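Local coordinates for protein predicted DNA-binding transcriptional regulator (Aliivibrio fischeri ES114, PDB 7DWN) that probably acts as a LysR-type transcriptional regulator, binding promoter DNA through its helix-turn-helix domain and working as a tetramer, at residues 8-13 / 32-37; 18-23 / 50-55; 147-152 / 199-204; 153-158 / 267-272; 171-176 / 181-186. All blocks are in the same frame, centred on the assembly; numbering follows the deposited sequence.

Contact 1: 8-13 / 32-37; sequences LEDFLV and PAFSRR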
# COMPACT_ATOMS: atom_id res chain seq x y z
N LEU A 8 -5.75 5.01 26.73
CA LEU A 8 -4.68 4.94 25.74
C LEU A 8 -3.89 6.24 25.72
O LEU A 8 -2.65 6.23 25.71
CB LEU A 8 -5.26 4.63 24.36
CG LEU A 8 -6.21 3.42 24.29
CD1 LEU A 8 -6.89 3.34 22.93
CD2 LEU A 8 -5.46 2.14 24.59
N GLU A 9 -4.59 7.37 25.72
CA GLU A 9 -3.87 8.65 25.72
C GLU A 9 -3.12 8.87 27.03
O GLU A 9 -1.99 9.38 27.03
CB GLU A 9 -4.83 9.80 25.44
CG GLU A 9 -5.00 10.10 23.95
CD GLU A 9 -3.69 10.52 23.28
OE1 GLU A 9 -2.80 11.05 23.98
OE2 GLU A 9 -3.56 10.33 22.05
N ASP A 10 -3.74 8.49 28.16
CA ASP A 10 -3.05 8.53 29.45
C ASP A 10 -1.71 7.80 29.37
O ASP A 10 -0.67 8.33 29.77
CB ASP A 10 -3.92 7.89 30.54
CG ASP A 10 -5.21 8.65 30.79
OD1 ASP A 10 -5.24 9.88 30.55
OD2 ASP A 10 -6.19 8.03 31.23
N PHE A 11 -1.74 6.57 28.84
CA PHE A 11 -0.53 5.75 28.80
C PHE A 11 0.50 6.33 27.84
O PHE A 11 1.70 6.27 28.12
CB PHE A 11 -0.89 4.32 28.41
CG PHE A 11 0.29 3.40 28.37
CD1 PHE A 11 0.88 2.97 29.55
CD2 PHE A 11 0.82 2.98 27.17
CE1 PHE A 11 1.97 2.13 29.52
CE2 PHE A 11 1.91 2.13 27.13
CZ PHE A 11 2.49 1.71 28.31
N LEU A 12 0.07 6.88 26.70
CA LEU A 12 1.03 7.49 25.78
C LEU A 12 1.75 8.67 26.43
O LEU A 12 2.98 8.80 26.35
CB LEU A 12 0.33 7.92 24.49
CG LEU A 12 -0.19 6.79 23.59
CD1 LEU A 12 -1.05 7.35 22.46
CD2 LEU A 12 0.96 5.97 23.03
N VAL A 13 0.99 9.55 27.10
CA VAL A 13 1.61 10.69 27.77
C VAL A 13 2.55 10.22 28.87
O VAL A 13 3.67 10.73 29.01
CB VAL A 13 0.52 11.64 28.32
CG1 VAL A 13 1.15 12.71 29.19
CG2 VAL A 13 -0.25 12.27 27.17
N PRO A 32 -3.90 10.91 41.93
CA PRO A 32 -4.46 9.58 42.24
C PRO A 32 -5.41 9.08 41.17
O PRO A 32 -5.42 7.88 40.87
CB PRO A 32 -5.18 9.81 43.58
CG PRO A 32 -4.47 10.98 44.18
CD PRO A 32 -4.16 11.87 43.01
N ALA A 33 -6.21 9.97 40.58
CA ALA A 33 -7.12 9.56 39.51
C ALA A 33 -6.37 9.06 38.29
O ALA A 33 -6.78 8.08 37.66
CB ALA A 33 -8.04 10.72 39.13
N PHE A 34 -5.25 9.71 37.94
CA PHE A 34 -4.46 9.25 36.81
C PHE A 34 -3.81 7.89 37.10
O PHE A 34 -3.79 7.01 36.23
CB PHE A 34 -3.38 10.28 36.46
CG PHE A 34 -2.58 9.92 35.26
CD1 PHE A 34 -3.02 10.25 33.99
CD2 PHE A 34 -1.37 9.24 35.38
CE1 PHE A 34 -2.28 9.92 32.87
CE2 PHE A 34 -0.63 8.91 34.27
CZ PHE A 34 -1.08 9.25 33.01
N SER A 35 -3.27 7.73 38.31
CA SER A 35 -2.73 6.43 38.69
C SER A 35 -3.80 5.34 38.60
O SER A 35 -3.54 4.24 38.12
CB SER A 35 -2.13 6.49 40.10
OG SER A 35 -1.51 5.26 40.44
N ARG A 36 -5.03 5.67 39.04
CA ARG A 36 -6.12 4.70 38.98
C ARG A 36 -6.51 4.38 37.54
O ARG A 36 -6.84 3.24 37.22
CB ARG A 36 -7.32 5.22 39.76
CG ARG A 36 -8.49 4.25 39.83
CD ARG A 36 -8.08 2.95 40.51
NE ARG A 36 -9.20 2.01 40.60
CZ ARG A 36 -9.11 0.78 41.08
NH1 ARG A 36 -7.94 0.32 41.52
NH2 ARG A 36 -10.18 -0.01 41.12
N ARG A 37 -6.47 5.38 36.65
CA ARG A 37 -6.78 5.13 35.25
C ARG A 37 -5.75 4.20 34.62
O ARG A 37 -6.11 3.26 33.89
CB ARG A 37 -6.86 6.45 34.47
CG ARG A 37 -8.17 7.21 34.66
CD ARG A 37 -7.95 8.72 34.55
NE ARG A 37 -7.57 9.15 33.21
CZ ARG A 37 -8.30 9.95 32.45
NH1 ARG A 37 -9.46 10.43 32.89
NH2 ARG A 37 -7.87 10.30 31.24

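Contact 2: 18-23 / 50-55; sequences KNFSQA and VDRKSK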
# COMPACT_ATOMS: atom_id res chain seq x y z
N LYS A 18 7.35 9.90 31.55
CA LYS A 18 7.88 8.94 32.52
C LYS A 18 7.71 9.41 33.97
O LYS A 18 8.52 9.09 34.84
CB LYS A 18 9.35 8.63 32.24
CG LYS A 18 9.59 7.95 30.89
CD LYS A 18 11.05 7.61 30.67
CE LYS A 18 11.25 6.89 29.35
NZ LYS A 18 12.67 6.54 29.10
N ASN A 19 6.64 10.16 34.24
CA ASN A 19 6.32 10.59 35.60
C ASN A 19 4.81 10.67 35.74
O ASN A 19 4.15 11.27 34.90
CB ASN A 19 6.97 11.94 35.93
CG ASN A 19 6.78 12.32 37.39
OD1 ASN A 19 5.76 12.88 37.77
ND2 ASN A 19 7.78 12.02 38.22
N PHE A 20 4.29 10.07 36.81
CA PHE A 20 2.84 9.99 36.99
C PHE A 20 2.22 11.37 37.19
O PHE A 20 1.19 11.69 36.59
CB PHE A 20 2.50 9.07 38.16
CG PHE A 20 2.30 7.63 37.76
CD1 PHE A 20 3.39 6.81 37.50
CD2 PHE A 20 1.03 7.10 37.64
CE1 PHE A 20 3.20 5.49 37.14
CE2 PHE A 20 0.83 5.78 37.28
CZ PHE A 20 1.92 4.98 37.03
N SER A 21 2.82 12.20 38.05
CA SER A 21 2.22 13.49 38.37
C SER A 21 2.27 14.43 37.17
O SER A 21 1.29 15.14 36.89
CB SER A 21 2.92 14.12 39.57
OG SER A 21 4.16 14.71 39.20
N GLN A 22 3.39 14.45 36.45
CA GLN A 22 3.49 15.29 35.26
C GLN A 22 2.52 14.83 34.18
O GLN A 22 1.86 15.65 33.53
CB GLN A 22 4.93 15.29 34.75
CG GLN A 22 5.94 15.78 35.78
CD GLN A 22 7.38 15.59 35.34
OE1 GLN A 22 7.64 15.07 34.25
NE2 GLN A 22 8.32 16.00 36.18
N ALA A 23 2.42 13.51 33.97
CA ALA A 23 1.46 12.98 33.01
C ALA A 23 0.03 13.32 33.40
O ALA A 23 -0.82 13.58 32.54
CB ALA A 23 1.63 11.47 32.87
N VAL A 50 3.78 -0.77 33.48
CA VAL A 50 4.66 0.27 34.00
C VAL A 50 5.21 -0.18 35.34
O VAL A 50 4.48 -0.75 36.17
CB VAL A 50 3.90 1.61 34.12
CG1 VAL A 50 4.41 2.43 35.29
CG2 VAL A 50 4.02 2.41 32.82
N ASP A 51 6.50 0.06 35.56
CA ASP A 51 7.12 -0.15 36.86
C ASP A 51 7.00 1.15 37.65
O ASP A 51 7.63 2.16 37.32
CB ASP A 51 8.58 -0.57 36.71
CG ASP A 51 9.22 -0.96 38.03
OD1 ASP A 51 8.52 -0.97 39.07
OD2 ASP A 51 10.44 -1.26 38.05
N ARG A 52 6.18 1.13 38.71
CA ARG A 52 5.90 2.31 39.50
C ARG A 52 6.91 2.56 40.61
O ARG A 52 6.89 3.64 41.21
CB ARG A 52 4.50 2.21 40.12
CG ARG A 52 3.36 2.18 39.12
CD ARG A 52 2.05 1.87 39.81
NE ARG A 52 0.91 1.97 38.91
CZ ARG A 52 0.56 1.01 38.05
NH1 ARG A 52 1.25 -0.11 37.98
NH2 ARG A 52 -0.49 1.19 37.26
N LYS A 53 7.77 1.60 40.91
CA LYS A 53 8.68 1.68 42.04
C LYS A 53 10.01 2.34 41.71
O LYS A 53 10.91 2.36 42.55
CB LYS A 53 8.94 0.29 42.62
CG LYS A 53 7.69 -0.42 43.12
CD LYS A 53 7.99 -1.85 43.55
CE LYS A 53 7.72 -2.83 42.42
NZ LYS A 53 8.55 -2.59 41.21
N SER A 54 10.17 2.87 40.50
CA SER A 54 11.44 3.41 40.05
C SER A 54 11.26 4.82 39.50
O SER A 54 10.26 5.12 38.84
CB SER A 54 12.07 2.52 38.98
OG SER A 54 11.28 2.49 37.80
N LYS A 55 12.25 5.68 39.77
CA LYS A 55 12.31 7.01 39.20
C LYS A 55 13.55 7.09 38.31
O LYS A 55 14.67 6.86 38.80
CB LYS A 55 12.38 8.08 40.30
CG LYS A 55 11.16 8.11 41.20
CD LYS A 55 10.10 9.10 40.72
CE LYS A 55 10.63 10.52 40.78
NZ LYS A 55 9.54 11.53 40.80

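Contact 3: 147-152 / 199-204; sequences LAFDDD and TSYMGR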
# COMPACT_ATOMS: atom_id res chain seq x y z
N LEU A 147 -21.07 11.89 -11.08
CA LEU A 147 -21.55 12.61 -12.26
C LEU A 147 -20.36 12.80 -13.18
O LEU A 147 -19.49 13.64 -12.92
CB LEU A 147 -22.18 13.94 -11.86
CG LEU A 147 -23.67 13.98 -11.50
CD1 LEU A 147 -24.00 13.02 -10.36
CD2 LEU A 147 -24.08 15.39 -11.13
N ALA A 148 -20.30 12.02 -14.26
CA ALA A 148 -19.11 12.06 -15.11
C ALA A 148 -19.54 11.92 -16.56
O ALA A 148 -20.73 11.82 -16.87
CB ALA A 148 -18.11 10.97 -14.71
N PHE A 149 -18.57 11.94 -17.46
CA PHE A 149 -18.86 11.81 -18.88
C PHE A 149 -18.78 10.35 -19.31
O PHE A 149 -18.44 9.46 -18.52
CB PHE A 149 -17.91 12.68 -19.71
CG PHE A 149 -18.11 14.16 -19.51
CD1 PHE A 149 -19.11 14.83 -20.18
CD2 PHE A 149 -17.30 14.86 -18.63
CE1 PHE A 149 -19.30 16.19 -19.99
CE2 PHE A 149 -17.48 16.22 -18.44
CZ PHE A 149 -18.48 16.88 -19.12
N ASP A 150 -19.12 10.11 -20.57
CA ASP A 150 -19.20 8.76 -21.12
C ASP A 150 -17.91 7.99 -20.89
O ASP A 150 -16.83 8.42 -21.31
CB ASP A 150 -19.51 8.83 -22.62
CG ASP A 150 -19.82 7.47 -23.23
OD1 ASP A 150 -20.13 6.53 -22.48
OD2 ASP A 150 -19.74 7.35 -24.47
N ASP A 151 -18.02 6.85 -20.21
CA ASP A 151 -16.86 6.03 -19.86
C ASP A 151 -17.20 4.57 -20.10
O ASP A 151 -18.20 4.07 -19.56
CB ASP A 151 -16.45 6.26 -18.40
CG ASP A 151 -15.25 5.44 -17.99
OD1 ASP A 151 -14.11 5.81 -18.37
OD2 ASP A 151 -15.43 4.41 -17.31
N ASP A 152 -16.38 3.89 -20.90
CA ASP A 152 -16.66 2.50 -21.26
C ASP A 152 -16.68 1.57 -20.06
O ASP A 152 -17.31 0.51 -20.13
CB ASP A 152 -15.63 2.01 -22.28
CG ASP A 152 -15.77 2.69 -23.63
OD1 ASP A 152 -16.88 3.17 -23.94
OD2 ASP A 152 -14.78 2.73 -24.39
N THR A 199 -5.71 13.20 -24.33
CA THR A 199 -6.12 11.93 -23.74
C THR A 199 -7.40 12.03 -22.92
O THR A 199 -8.00 11.00 -22.60
CB THR A 199 -5.00 11.35 -22.87
OG1 THR A 199 -4.62 12.31 -21.87
CG2 THR A 199 -3.79 11.00 -23.72
N SER A 200 -7.82 13.24 -22.56
CA SER A 200 -9.09 13.41 -21.87
C SER A 200 -10.25 13.08 -22.82
O SER A 200 -10.07 12.91 -24.03
CB SER A 200 -9.23 14.83 -21.33
OG SER A 200 -9.38 15.76 -22.39
N TYR A 201 -11.45 13.00 -22.24
CA TYR A 201 -12.62 12.60 -23.01
C TYR A 201 -12.92 13.60 -24.13
O TYR A 201 -12.99 13.23 -25.31
CB TYR A 201 -13.81 12.45 -22.06
CG TYR A 201 -15.15 12.31 -22.74
CD1 TYR A 201 -15.51 11.13 -23.37
CD2 TYR A 201 -16.07 13.36 -22.72
CE1 TYR A 201 -16.74 11.01 -23.99
CE2 TYR A 201 -17.30 13.24 -23.34
CZ TYR A 201 -17.63 12.06 -23.97
OH TYR A 201 -18.85 11.94 -24.58
N MET A 202 -13.07 14.88 -23.77
CA MET A 202 -13.36 15.90 -24.78
C MET A 202 -12.20 16.05 -25.77
O MET A 202 -12.42 16.27 -26.97
CB MET A 202 -13.67 17.23 -24.10
CG MET A 202 -14.92 17.19 -23.22
SD MET A 202 -15.35 18.79 -22.52
CE MET A 202 -17.02 18.48 -21.95
N GLY A 203 -10.96 15.94 -25.29
CA GLY A 203 -9.83 15.95 -26.19
C GLY A 203 -9.83 14.78 -27.15
O GLY A 203 -9.53 14.94 -28.34
N ARG A 204 -10.19 13.59 -26.66
CA ARG A 204 -10.32 12.44 -27.54
C ARG A 204 -11.43 12.64 -28.56
O ARG A 204 -11.35 12.11 -29.67
CB ARG A 204 -10.57 11.17 -26.72
CG ARG A 204 -9.33 10.62 -26.03
CD ARG A 204 -9.58 9.29 -25.33
NE ARG A 204 -10.21 9.45 -24.02
CZ ARG A 204 -11.46 9.08 -23.74
NH1 ARG A 204 -12.21 8.52 -24.68
NH2 ARG A 204 -11.95 9.26 -22.52

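Contact 4: 153-158 / 267-272; sequences ILRLPP and EYYAYR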
# COMPACT_ATOMS: atom_id res chain seq x y z
N ILE A 153 -16.02 1.93 -18.97
CA ILE A 153 -15.99 1.08 -17.78
C ILE A 153 -17.16 1.38 -16.85
O ILE A 153 -17.87 0.48 -16.40
CB ILE A 153 -14.64 1.23 -17.05
CG1 ILE A 153 -13.49 0.68 -17.90
CG2 ILE A 153 -14.68 0.53 -15.69
CD1 ILE A 153 -12.83 1.72 -18.79
N LEU A 154 -17.38 2.67 -16.56
CA LEU A 154 -18.43 3.06 -15.62
C LEU A 154 -19.83 2.84 -16.19
O LEU A 154 -20.78 2.72 -15.41
CB LEU A 154 -18.25 4.52 -15.22
CG LEU A 154 -17.05 4.81 -14.31
CD1 LEU A 154 -16.73 6.29 -14.32
CD2 LEU A 154 -17.33 4.32 -12.90
N ARG A 155 -19.97 2.78 -17.51
CA ARG A 155 -21.29 2.63 -18.12
C ARG A 155 -21.80 1.20 -18.05
O ARG A 155 -23.01 0.98 -18.19
CB ARG A 155 -21.24 3.09 -19.58
CG ARG A 155 -22.58 3.46 -20.17
CD ARG A 155 -22.45 3.86 -21.63
NE ARG A 155 -21.82 2.81 -22.43
CZ ARG A 155 -20.59 2.88 -22.94
NH1 ARG A 155 -19.86 3.97 -22.75
NH2 ARG A 155 -20.10 1.88 -23.66
N LEU A 156 -20.93 0.22 -17.82
CA LEU A 156 -21.26 -1.19 -17.86
C LEU A 156 -21.28 -1.79 -16.46
O LEU A 156 -20.79 -1.18 -15.50
CB LEU A 156 -20.25 -1.95 -18.73
CG LEU A 156 -20.21 -1.58 -20.21
CD1 LEU A 156 -19.13 -2.36 -20.93
CD2 LEU A 156 -21.57 -1.84 -20.85
N PRO A 157 -21.85 -2.99 -16.30
CA PRO A 157 -21.71 -3.71 -15.02
C PRO A 157 -20.25 -3.87 -14.65
O PRO A 157 -19.38 -3.95 -15.53
CB PRO A 157 -22.38 -5.07 -15.31
CG PRO A 157 -22.60 -5.11 -16.80
CD PRO A 157 -22.76 -3.68 -17.21
N PRO A 158 -19.93 -3.95 -13.34
CA PRO A 158 -20.85 -4.03 -12.20
C PRO A 158 -21.51 -2.71 -11.79
O PRO A 158 -22.21 -2.68 -10.78
CB PRO A 158 -19.94 -4.53 -11.08
CG PRO A 158 -18.62 -3.94 -11.41
CD PRO A 158 -18.53 -3.97 -12.91
N GLU A 267 -21.82 12.72 -24.31
CA GLU A 267 -22.88 12.28 -23.41
C GLU A 267 -22.37 12.34 -21.98
O GLU A 267 -21.19 12.07 -21.73
CB GLU A 267 -23.33 10.85 -23.74
CG GLU A 267 -23.77 10.64 -25.17
CD GLU A 267 -23.74 9.18 -25.57
OE1 GLU A 267 -23.37 8.34 -24.72
OE2 GLU A 267 -24.06 8.87 -26.74
N TYR A 268 -23.24 12.69 -21.03
CA TYR A 268 -22.82 12.59 -19.64
C TYR A 268 -23.82 11.78 -18.83
O TYR A 268 -25.02 11.75 -19.12
CB TYR A 268 -22.56 13.96 -18.99
CG TYR A 268 -23.62 15.02 -19.19
CD1 TYR A 268 -23.58 15.86 -20.30
CD2 TYR A 268 -24.62 15.22 -18.25
CE1 TYR A 268 -24.52 16.84 -20.48
CE2 TYR A 268 -25.57 16.20 -18.42
CZ TYR A 268 -25.52 17.01 -19.54
OH TYR A 268 -26.46 18.00 -19.72
N TYR A 269 -23.30 11.11 -17.81
CA TYR A 269 -23.97 10.05 -17.08
C TYR A 269 -23.90 10.26 -15.58
O TYR A 269 -22.98 10.91 -15.05
CB TYR A 269 -23.35 8.68 -17.38
CG TYR A 269 -23.59 8.12 -18.76
CD1 TYR A 269 -22.86 8.57 -19.85
CD2 TYR A 269 -24.53 7.12 -18.96
CE1 TYR A 269 -23.07 8.05 -21.11
CE2 TYR A 269 -24.74 6.59 -20.22
CZ TYR A 269 -24.01 7.05 -21.29
OH TYR A 269 -24.23 6.52 -22.54
N ALA A 270 -24.88 9.67 -14.90
CA ALA A 270 -24.81 9.36 -13.48
C ALA A 270 -24.42 7.89 -13.34
O ALA A 270 -25.00 7.03 -14.00
CB ALA A 270 -26.14 9.63 -12.79
N TYR A 271 -23.44 7.62 -12.49
CA TYR A 271 -22.96 6.27 -12.23
C TYR A 271 -23.08 5.97 -10.74
O TYR A 271 -23.00 6.86 -9.90
CB TYR A 271 -21.49 6.10 -12.66
CG TYR A 271 -21.17 6.45 -14.10
CD1 TYR A 271 -21.65 5.68 -15.14
CD2 TYR A 271 -20.34 7.53 -14.40
CE1 TYR A 271 -21.35 5.98 -16.46
CE2 TYR A 271 -20.03 7.84 -15.72
CZ TYR A 271 -20.53 7.06 -16.74
OH TYR A 271 -20.23 7.36 -18.05
N ARG A 272 -23.25 4.68 -10.43
CA ARG A 272 -23.29 4.24 -9.05
C ARG A 272 -22.81 2.79 -8.99
O ARG A 272 -22.75 2.10 -10.01
CB ARG A 272 -24.70 4.36 -8.45
CG ARG A 272 -25.77 3.65 -9.24
CD ARG A 272 -27.16 3.88 -8.66
NE ARG A 272 -27.42 3.04 -7.50
CZ ARG A 272 -28.56 3.07 -6.80
NH1 ARG A 272 -29.52 3.91 -7.14
NH2 ARG A 272 -28.72 2.27 -5.76

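Contact 5: 171-176 / 181-186; sequences PVSACD and PIYDFI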
# COMPACT_ATOMS: atom_id res chain seq x y z
N PRO A 171 -17.25 24.09 -31.73
CA PRO A 171 -16.07 24.94 -31.94
C PRO A 171 -16.49 26.40 -32.00
O PRO A 171 -17.27 26.80 -32.87
CB PRO A 171 -15.51 24.45 -33.28
CG PRO A 171 -16.70 23.89 -33.99
CD PRO A 171 -17.60 23.31 -32.93
N VAL A 172 -15.99 27.20 -31.07
CA VAL A 172 -16.44 28.57 -30.91
C VAL A 172 -15.25 29.52 -30.88
O VAL A 172 -14.12 29.16 -30.52
CB VAL A 172 -17.30 28.76 -29.64
CG1 VAL A 172 -18.58 27.97 -29.75
CG2 VAL A 172 -16.51 28.37 -28.41
N SER A 173 -15.55 30.77 -31.28
CA SER A 173 -14.62 31.88 -31.25
C SER A 173 -15.28 33.08 -30.59
O SER A 173 -16.51 33.22 -30.59
CB SER A 173 -14.17 32.31 -32.65
OG SER A 173 -13.70 31.22 -33.40
N ALA A 174 -14.44 33.97 -30.06
CA ALA A 174 -14.91 35.26 -29.57
C ALA A 174 -15.46 36.09 -30.72
O ALA A 174 -15.13 35.89 -31.89
CB ALA A 174 -13.78 36.01 -28.87
N CYS A 175 -16.32 37.05 -30.38
CA CYS A 175 -16.94 37.92 -31.36
C CYS A 175 -16.70 39.38 -30.99
O CYS A 175 -16.65 39.73 -29.81
CB CYS A 175 -18.44 37.65 -31.48
SG CYS A 175 -18.86 36.30 -32.58
N ASP A 176 -16.57 40.21 -32.02
CA ASP A 176 -16.42 41.64 -31.79
C ASP A 176 -17.71 42.22 -31.22
O ASP A 176 -18.74 41.54 -31.10
CB ASP A 176 -16.02 42.35 -33.09
CG ASP A 176 -16.94 42.02 -34.25
OD1 ASP A 176 -18.15 42.33 -34.17
OD2 ASP A 176 -16.45 41.46 -35.25
N PRO A 181 -17.25 36.40 -36.08
CA PRO A 181 -16.17 35.50 -35.63
C PRO A 181 -14.80 36.12 -35.86
O PRO A 181 -14.42 36.44 -36.98
CB PRO A 181 -16.37 34.25 -36.49
CG PRO A 181 -17.14 34.71 -37.67
CD PRO A 181 -18.02 35.83 -37.19
N ILE A 182 -14.05 36.30 -34.76
CA ILE A 182 -12.70 36.85 -34.86
C ILE A 182 -11.77 35.84 -35.53
O ILE A 182 -10.94 36.21 -36.37
CB ILE A 182 -12.20 37.25 -33.46
CG1 ILE A 182 -13.08 38.35 -32.89
CG2 ILE A 182 -10.74 37.69 -33.52
CD1 ILE A 182 -12.87 38.60 -31.42
N TYR A 183 -11.90 34.57 -35.18
CA TYR A 183 -11.19 33.50 -35.86
C TYR A 183 -12.19 32.68 -36.67
O TYR A 183 -13.41 32.73 -36.43
CB TYR A 183 -10.46 32.60 -34.86
CG TYR A 183 -9.59 33.37 -33.89
CD1 TYR A 183 -8.37 33.89 -34.29
CD2 TYR A 183 -9.99 33.56 -32.58
CE1 TYR A 183 -7.57 34.60 -33.41
CE2 TYR A 183 -9.20 34.26 -31.69
CZ TYR A 183 -7.99 34.77 -32.11
OH TYR A 183 -7.20 35.47 -31.23
N ASP A 184 -11.68 31.93 -37.63
CA ASP A 184 -12.54 31.21 -38.54
C ASP A 184 -11.73 30.12 -39.24
O ASP A 184 -10.51 30.03 -39.08
CB ASP A 184 -13.17 32.16 -39.56
CG ASP A 184 -12.31 32.37 -40.77
OD1 ASP A 184 -12.29 31.46 -41.62
OD2 ASP A 184 -11.63 33.41 -40.88
N PHE A 185 -12.43 29.31 -40.04
CA PHE A 185 -11.81 28.21 -40.78
C PHE A 185 -11.78 28.44 -42.29
O PHE A 185 -11.28 27.57 -43.02
CB PHE A 185 -12.52 26.89 -40.47
CG PHE A 185 -12.34 26.41 -39.06
CD1 PHE A 185 -11.13 25.87 -38.64
CD2 PHE A 185 -13.39 26.48 -38.15
CE1 PHE A 185 -10.97 25.43 -37.34
CE2 PHE A 185 -13.23 26.03 -36.85
CZ PHE A 185 -12.02 25.51 -36.44
N ILE A 186 -12.31 29.56 -42.79
CA ILE A 186 -12.26 29.82 -44.22
C ILE A 186 -10.84 30.20 -44.64
O ILE A 186 -10.40 29.84 -45.74
CB ILE A 186 -13.28 30.91 -44.62
CG1 ILE A 186 -14.71 30.53 -44.21
CG2 ILE A 186 -13.18 31.22 -46.11
CD1 ILE A 186 -15.23 29.23 -44.82

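Contact 1: 8-13 / 32-37
Arg37 reaches over from helix 31-45 and takes the carboxylate of Asp10 side-on, with NE and NH2 each on a different oxygen. Arg37 NH2 meets Asp10 OD1 at 2.8 Å on its syn lone pair, nearly straight at 160°. Arg37 NE comes to Asp10 OD2 at 2.7 Å but from above the carboxylate plane, and the two flat groups are turned 49° against each other. Beside this salt bridge the packing is tight, the Phe34 ring edge against the backbone carbonyl and CB of Asp10. With CG anti to the backbone N (chi1 -176°), Phe34 swings its ring to Asp10, putting Phe34 CE1 3.5 Å from Asp10 CB and Phe34 CZ 3.4 Å from Asp10 O. Asp10 and Phe34 are buried, whereas Arg37 lies on the more open side. Arg27 also makes a salt bridge to Asp10 OD1. Helix 20-26 packs next to the pair, its Ala23 and Ala24 against Phe34, which ties helices 5-17, 20-26 and 31-45 into one helix-turn-helix core.

Contact 2: 18-23 / 50-55
Phe20 points at the segment 50-55 and meets two of its side chains. Val50 CG1 sits at the ring edge, 3.8 Å from Phe20 CE1. Arg52 comes in obliquely, its NE 3.7 Å from Phe20 CZ and its guanidinium plane 40° from that of the ring. The aliphatic part of Arg52, extended from CG to NE, runs past the same end of the ring, with Arg52 CG 3.8 Å from Phe20 CZ. Further out, Lys55 NZ approaches Asn19 ND2 to 3.2 Å, but both are donors and no bond joins them.

Behind these contacts stand the groups that set them. Asn19 is the N-cap of helix 20-26: its OD1 takes Gln22 N at 3.1 Å and 167° in the carbonyl plane, and also Ser21 OG at 2.8 Å, which fixes the turn of the amide. Leu14, Phe34 and Ile57 pack around Phe20. With no hydrogen bond crossing, packing of Phe20 against Val50 and the Arg52 chain carries the join between helix 20-26 and the short strand pair 50-51/58-59, the wing of a winged helix-turn-helix. Lys55 and Asn19 offer each other only donors, and the charge of Arg52 is taken by Glu42 in a salt bridge.

Contact 3: 147-152 / 199-204
Tyr201, just after the N-cap Ser200, turns one ring face to Phe149 and Asp150. Phe149 CB stands over that face, 4.0 Å from the Tyr201 ring centroid, in a CH-pi contact, and Asp150 N lies above it nearer the rim. The Phe149 and Tyr201 ring planes are only 18° apart but slid so far that they barely overlap. At the far end Asp150 CB comes to 3.7 Å from Tyr201 OH, which is hydrogen-bonded to Glu267 N. Met202 follows, extended beyond CG, and brings its CE to 3.6 Å from Phe149 CZ; its sulfur makes an oblique Met-aromatic contact with the same ring. Met202 N also bonds to a MES molecule, probably from the crystallisation liquor, though such molecules often mark pockets. Arg204 then folds back, its NE 3.1 Å from Thr199 O and its guanidinium lying against Tyr201 CA. In the fold, the first turn of helix 201-209 thus rests on the end of strand 145-149, with Leu103 of helix 101-114 and Tyr268 of strand 264-272 also packing on Phe149.

Contact 4: 153-158 / 267-272
Tyr269 OH donates to Glu267 OE1 at 3.0 Å, meeting it on the anti side and well out of the carboxylate plane, while Arg155 CD packs against the same hydroxyl oxygen, 3.3 Å from Tyr269 OH. Chi1 (-159°) and chi2 (-178°) carry the Arg155 methylenes out to Tyr269, with Arg155 CG 3.8 Å from Tyr269 CE2; the bend at chi3 then turns the guanidinium off into salt bridges with Asp150 and Asp152. Leu154 sets its CB squarely over Tyr271, 3.4 Å from the ring centroid and 4° off the normal, a CH-pi contact. Leu154 O comes to 3.1 Å from Tyr271 CD1, and Leu154 CD1 lies 3.8 Å from Tyr271 CD2. Tyr269 CB lies nearer the rim of the opposite face. The type I turn from Ile153 to Leu156 folds onto strand 264-272 in the LysR effector-binding domain. Since no hydrogen bond crosses, aliphatic groups and a backbone carbonyl seat the turn on the rings, while Tyr271 OH bonds to Phe149 O and Arg155 to its aspartates.

Contact 5: 171-176 / 181-186
Ser173 CB sits at the edge of the Tyr183 ring, close to its plane. One face of that ring has Ile182 CG2 over its centre, 4.1 Å above the plane, a neighbour in sequence folded back onto it. With chi1 at -63°, Ile182 sends CG1 the other way, toward the strand: Ile182 CG1 is 3.4 Å from Ala174 O, and Ile182 CD1 is 3.7 Å from Ala174 CB. Beyond the ring, Tyr183 OH bonds to Lys234 O, which holds the ring in place from its far end.

The backbones meet next to this. Ile182 N gives a straight bond to Ala174 O, 3.1 Å long at 170°, arriving nearly along the C=O axis. Cys175 and Pro181 form a single bridge, their CA atoms 5.0 Å apart, with Cys175 SG lying 3.9 Å from Pro181 N. Further up the strand, Ser173 OG reaches Tyr183 O only weakly, at 3.4 Å. Strand 160-174 also pairs with strands 238-241 and 254-256 near here, and Phe185 turns toward Trp239 of the former. The chain thus doubles back through the short connection between Asp176 and Pro181 onto the end of this strand in the effector-binding domain. A single bridge with one sound backbone bond joins the strand end to the returning loop, the rest being a weak hydroxyl bond and apolar contact.

Contacts 1 and 2 sit together in the DNA-binding domain, where helix 20-26 follows helix 5-17 and precedes helix 31-45, and Phe34 touches both Ala23 and Phe20. Contact 1 is buried and built on a charged pair; contact 2, nearer the surface, is apolar at its centre with polar ends. Contacts 3 and 4, with centres 55 and 52 Å from that of contact 1, adjoin in the effector-binding domain, lying on neighbouring strands of one sheet and joined by the Asp150-Arg155 salt bridge. Both rely on aromatic rings, contact 4 being the more buried. Contact 5 stands apart at the end of strand 160-174, partly buried, and alone uses a backbone hydrogen bond across its segments.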